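Local coordinates for uncharacterized protein (Bacillus cereus, PDB 5F2H), which is of unknown function but belongs to the alpha/beta hydrolase superfamily and is probably a hydrolase related to carboxylesterases, at residues F228-D239 / D265-F273. Residues are numbered along the deposited sequence; the frame is centred on the assembly and turned at random.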
loop_
_atom_site.group_PDB
_atom_site.type_symbol
_atom_site.label_atom_id
_atom_site.label_comp_id
_atom_site.label_asym_id
_atom_site.label_seq_id
_atom_site.Cartn_x
_atom_site.Cartn_y
_atom_site.Cartn_z
ATOM N N PHE B 228 8.248 16.585 5.874
ATOM C CA PHE B 228 8.651 16.562 7.278
ATOM C C PHE B 228 7.568 17.212 8.111
ATOM O O PHE B 228 6.981 18.222 7.708
ATOM C CB PHE B 228 9.989 17.277 7.472
ATOM C CG PHE B 228 9.934 18.744 7.173
ATOM C CD1 PHE B 228 10.044 19.208 5.881
ATOM C CD2 PHE B 228 9.770 19.651 8.183
ATOM C CE1 PHE B 228 10.015 20.571 5.601
ATOM C CE2 PHE B 228 9.738 21.018 7.919
ATOM C CZ PHE B 228 9.862 21.482 6.623
ATOM N N ILE B 229 7.353 16.675 9.301
ATOM C CA ILE B 229 6.300 17.191 10.184
ATOM C C ILE B 229 6.837 17.563 11.559
ATOM O O ILE B 229 6.949 16.697 12.425
ATOM C CB ILE B 229 5.189 16.127 10.355
ATOM C CG1 ILE B 229 4.704 15.620 8.991
ATOM C CG2 ILE B 229 4.021 16.690 11.154
ATOM C CD1 ILE B 229 3.707 14.497 9.089
ATOM N N PHE B 230 7.122 18.846 11.784
ATOM C CA PHE B 230 7.663 19.255 13.069
ATOM C C PHE B 230 6.658 19.827 14.038
ATOM O O PHE B 230 5.731 20.534 13.650
ATOM C CB PHE B 230 8.800 20.241 12.910
ATOM C CG PHE B 230 9.899 19.762 12.012
ATOM C CD1 PHE B 230 10.367 18.455 12.089
ATOM C CD2 PHE B 230 10.640 20.687 11.283
ATOM C CE1 PHE B 230 11.447 18.046 11.314
ATOM C CE2 PHE B 230 11.719 20.288 10.524
ATOM C CZ PHE B 230 12.118 18.966 10.530
HETATM N N MSE B 231 6.865 19.509 15.312
HETATM C CA MSE B 231 5.996 19.958 16.396
HETATM C C MSE B 231 6.888 20.713 17.328
HETATM O O MSE B 231 7.873 20.165 17.852
HETATM C CB MSE B 231 5.385 18.729 17.076
HETATM C CG MSE B 231 4.542 19.049 18.311
HETATM SE SE MSE B 231 2.851 19.955 17.844
HETATM C CE MSE B 231 3.245 21.641 18.800
ATOM N N ALA B 232 6.607 22.000 17.487
ATOM C CA ALA B 232 7.403 22.840 18.376
ATOM C C ALA B 232 8.912 22.638 18.207
ATOM O O ALA B 232 9.649 22.530 19.190
ATOM C CB ALA B 232 7.001 22.552 19.811
ATOM N N PRO B 233 9.380 22.593 16.962
ATOM C CA PRO B 233 10.810 22.407 16.701
ATOM C C PRO B 233 11.706 23.446 17.364
ATOM O O PRO B 233 11.326 24.622 17.484
ATOM C CB PRO B 233 10.914 22.565 15.187
ATOM C CG PRO B 233 9.761 23.432 14.827
ATOM C CD PRO B 233 8.655 23.076 15.773
ATOM N N TRP B 234 12.873 22.994 17.814
ATOM C CA TRP B 234 13.837 23.850 18.466
ATOM C C TRP B 234 14.962 24.019 17.469
ATOM O O TRP B 234 15.741 23.092 17.231
ATOM C CB TRP B 234 14.301 23.240 19.777
ATOM C CG TRP B 234 15.252 24.099 20.482
ATOM C CD1 TRP B 234 14.989 25.336 21.024
ATOM C CD2 TRP B 234 16.571 23.754 20.888
ATOM N NE1 TRP B 234 16.111 25.826 21.655
ATOM C CE2 TRP B 234 17.096 24.871 21.598
ATOM C CE3 TRP B 234 17.380 22.636 20.691
ATOM C CZ2 TRP B 234 18.395 24.892 22.116
ATOM C CZ3 TRP B 234 18.684 22.657 21.211
ATOM C CH2 TRP B 234 19.171 23.780 21.919
ATOM N N LEU B 235 15.036 25.220 16.897
ATOM C CA LEU B 235 16.004 25.544 15.877
ATOM C C LEU B 235 16.729 26.826 16.227
ATOM O O LEU B 235 16.417 27.879 15.661
ATOM C CB LEU B 235 15.220 25.726 14.585
ATOM C CG LEU B 235 14.381 24.479 14.285
ATOM C CD1 LEU B 235 13.279 24.715 13.254
ATOM C CD2 LEU B 235 15.293 23.323 13.900
ATOM N N PRO B 236 17.759 26.723 17.092
ATOM C CA PRO B 236 18.552 27.855 17.580
ATOM C C PRO B 236 19.581 28.480 16.612
ATOM O O PRO B 236 20.035 29.601 16.852
ATOM C CB PRO B 236 19.272 27.252 18.787
ATOM C CG PRO B 236 19.457 25.814 18.429
ATOM C CD PRO B 236 18.405 25.439 17.424
ATOM N N GLU B 237 19.955 27.773 15.553
ATOM C CA GLU B 237 20.936 28.279 14.591
ATOM C C GLU B 237 20.269 28.398 13.243
ATOM O O GLU B 237 20.880 28.100 12.220
ATOM C CB GLU B 237 22.061 27.258 14.439
ATOM C CG GLU B 237 22.804 26.919 15.721
ATOM C CD GLU B 237 23.531 25.578 15.638
ATOM O OE1 GLU B 237 23.017 24.665 14.953
ATOM O OE2 GLU B 237 24.563 25.395 16.324
ATOM N N ILE B 238 19.009 28.815 13.231
ATOM C CA ILE B 238 18.276 28.910 11.973
ATOM C C ILE B 238 18.949 29.848 10.971
ATOM O O ILE B 238 18.876 29.601 9.763
ATOM C CB ILE B 238 16.789 29.288 12.181
ATOM C CG1 ILE B 238 15.996 29.042 10.901
ATOM C CG2 ILE B 238 16.653 30.724 12.671
ATOM C CD1 ILE B 238 16.054 27.603 10.447
ATOM N N ASP B 239 19.576 30.924 11.454
ATOM C CA ASP B 239 20.267 31.849 10.552
ATOM C C ASP B 239 21.520 31.194 9.975
ATOM O O ASP B 239 21.776 31.298 8.772
ATOM C CB ASP B 239 20.618 33.180 11.225
ATOM C CG ASP B 239 19.395 34.034 11.522
ATOM O OD1 ASP B 239 18.258 33.615 11.191
ATOM O OD2 ASP B 239 19.578 35.144 12.068
ATOM N N ASP B 265 9.693 28.674 24.637
ATOM C CA ASP B 265 10.979 28.281 24.074
ATOM C C ASP B 265 11.007 28.088 22.574
ATOM O O ASP B 265 12.027 28.359 21.959
ATOM C CB ASP B 265 11.483 26.964 24.698
ATOM C CG ASP B 265 11.872 27.101 26.159
ATOM O OD1 ASP B 265 11.814 28.224 26.707
ATOM O OD2 ASP B 265 12.276 26.077 26.754
ATOM N N CYS B 266 9.902 27.668 21.967
ATOM C CA CYS B 266 9.922 27.381 20.537
ATOM C C CYS B 266 9.027 28.132 19.573
ATOM O O CYS B 266 8.968 27.752 18.404
ATOM C CB CYS B 266 9.649 25.887 20.353
ATOM S SG CYS B 266 10.856 24.857 21.189
ATOM N N PHE B 267 8.313 29.160 20.000
ATOM C CA PHE B 267 7.476 29.843 19.029
ATOM C C PHE B 267 8.359 30.808 18.229
ATOM O O PHE B 267 8.083 31.082 17.066
ATOM C CB PHE B 267 6.265 30.509 19.663
ATOM C CG PHE B 267 5.201 30.855 18.661
ATOM C CD1 PHE B 267 4.450 29.841 18.083
ATOM C CD2 PHE B 267 4.932 32.159 18.309
ATOM C CE1 PHE B 267 3.487 30.113 17.133
ATOM C CE2 PHE B 267 3.957 32.444 17.371
ATOM C CZ PHE B 267 3.231 31.420 16.785
ATOM N N GLU B 268 9.431 31.292 18.862
ATOM C CA GLU B 268 10.409 32.179 18.228
ATOM C C GLU B 268 11.140 31.573 17.027
ATOM O O GLU B 268 10.951 31.995 15.888
ATOM C CB GLU B 268 11.555 32.512 19.211
ATOM C CG GLU B 268 11.259 33.412 20.409
ATOM C CD GLU B 268 11.148 34.884 20.071
ATOM O OE1 GLU B 268 10.856 35.668 20.994
ATOM O OE2 GLU B 268 11.387 35.265 18.910
ATOM N N CYS B 269 11.956 30.558 17.299
ATOM C CA CYS B 269 12.662 29.805 16.269
ATOM C C CYS B 269 11.735 29.145 15.249
ATOM O O CYS B 269 12.073 29.029 14.079
ATOM C CB CYS B 269 13.528 28.740 16.936
ATOM S SG CYS B 269 12.587 27.614 17.999
ATOM N N THR B 270 10.564 28.706 15.682
ATOM C CA THR B 270 9.646 28.068 14.753
ATOM C C THR B 270 9.115 29.091 13.766
ATOM O O THR B 270 8.932 28.784 12.593
ATOM C CB THR B 270 8.464 27.374 15.456
ATOM O OG1 THR B 270 8.961 26.392 16.372
ATOM C CG2 THR B 270 7.555 26.707 14.431
ATOM N N GLN B 271 8.886 30.316 14.217
ATOM C CA GLN B 271 8.370 31.336 13.293
ATOM C C GLN B 271 9.496 31.862 12.400
ATOM O O GLN B 271 9.252 32.157 11.241
ATOM C CB GLN B 271 7.625 32.451 14.027
ATOM C CG GLN B 271 6.733 33.264 13.102
ATOM C CD GLN B 271 5.792 34.199 13.848
ATOM O OE1 GLN B 271 4.668 34.448 13.402
ATOM N NE2 GLN B 271 6.213 34.658 15.021
ATOM N N GLN B 272 10.728 31.925 12.914
ATOM C CA GLN B 272 11.877 32.376 12.107
ATOM C C GLN B 272 12.108 31.370 10.996
ATOM O O GLN B 272 12.421 31.732 9.869
ATOM C CB GLN B 272 13.161 32.428 12.924
ATOM C CG GLN B 272 13.130 33.363 14.114
ATOM C CD GLN B 272 14.403 33.279 14.925
ATOM O OE1 GLN B 272 15.393 32.700 14.478
ATOM N NE2 GLN B 272 14.385 33.851 16.128
ATOM N N PHE B 273 11.981 30.094 11.343
ATOM C CA PHE B 273 12.165 29.026 10.388
ATOM C C PHE B 273 11.129 29.123 9.283
ATOM O O PHE B 273 11.467 29.112 8.101
ATOM C CB PHE B 273 12.129 27.692 11.111
ATOM C CG PHE B 273 12.150 26.496 10.203
ATOM C CD1 PHE B 273 13.283 26.185 9.473
ATOM C CD2 PHE B 273 11.090 25.601 10.188
ATOM C CE1 PHE B 273 13.323 25.068 8.659
ATOM C CE2 PHE B 273 11.128 24.477 9.388
ATOM C CZ PHE B 273 12.252 24.208 8.626
#
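The Phe273 ring reaches from helix 267-279 and packs among Leu235, Ile238, Phe228 and Phe230. Its CG lies anti to the backbone N (chi1 173°), which points the ring toward the phenylalanines of the strand. Leu235 CD1 sits over one face, offset toward the rim, in a CH-pi contact 4.0 Å from the ring centroid. Ile238 crosses the Phe273 side chain at about a right angle and brings CD1 to the ring edge beside CD1 of Phe273, while its CG2 branch rests against Gln272. Coming from the opposite direction, Phe228 places CE2 at the edge of the same ring, 4.0 Å from Phe273 CE2. Phe230 CD2 stands 4.3 Å from Phe273 CE2; Leu215 of helix 209-219 also packs on Phe273.

One turn back, the helix meets the loop through sulfur. Leu235 N donates a nearly straight hydrogen bond to Cys269 SG (3.6 Å, 175°), the large sulfur acceptor accounting for its length, and Leu235 CB packs against Cys269 CB at 4.2 Å. Cys266 SG and Cys269 SG both lie obliquely to the Trp234 indole, in sulfur-aromatic contacts with its five-membered ring. Pro233 crosses Thr270 at about a right angle, its CD 3.4 Å from Thr270 OG1.

Cys266 stands at the N-cap position, and its backbone N hydrogen-bonds to Asp263 OD1. The contact thus joins the loop after strand 227-231 to the start of helix 267-279, at the carboxyl ends of the strands of the parallel sheet of an alpha/beta hydrolase fold, where Trp234 touches a probable nucleophile elbow around Ser208.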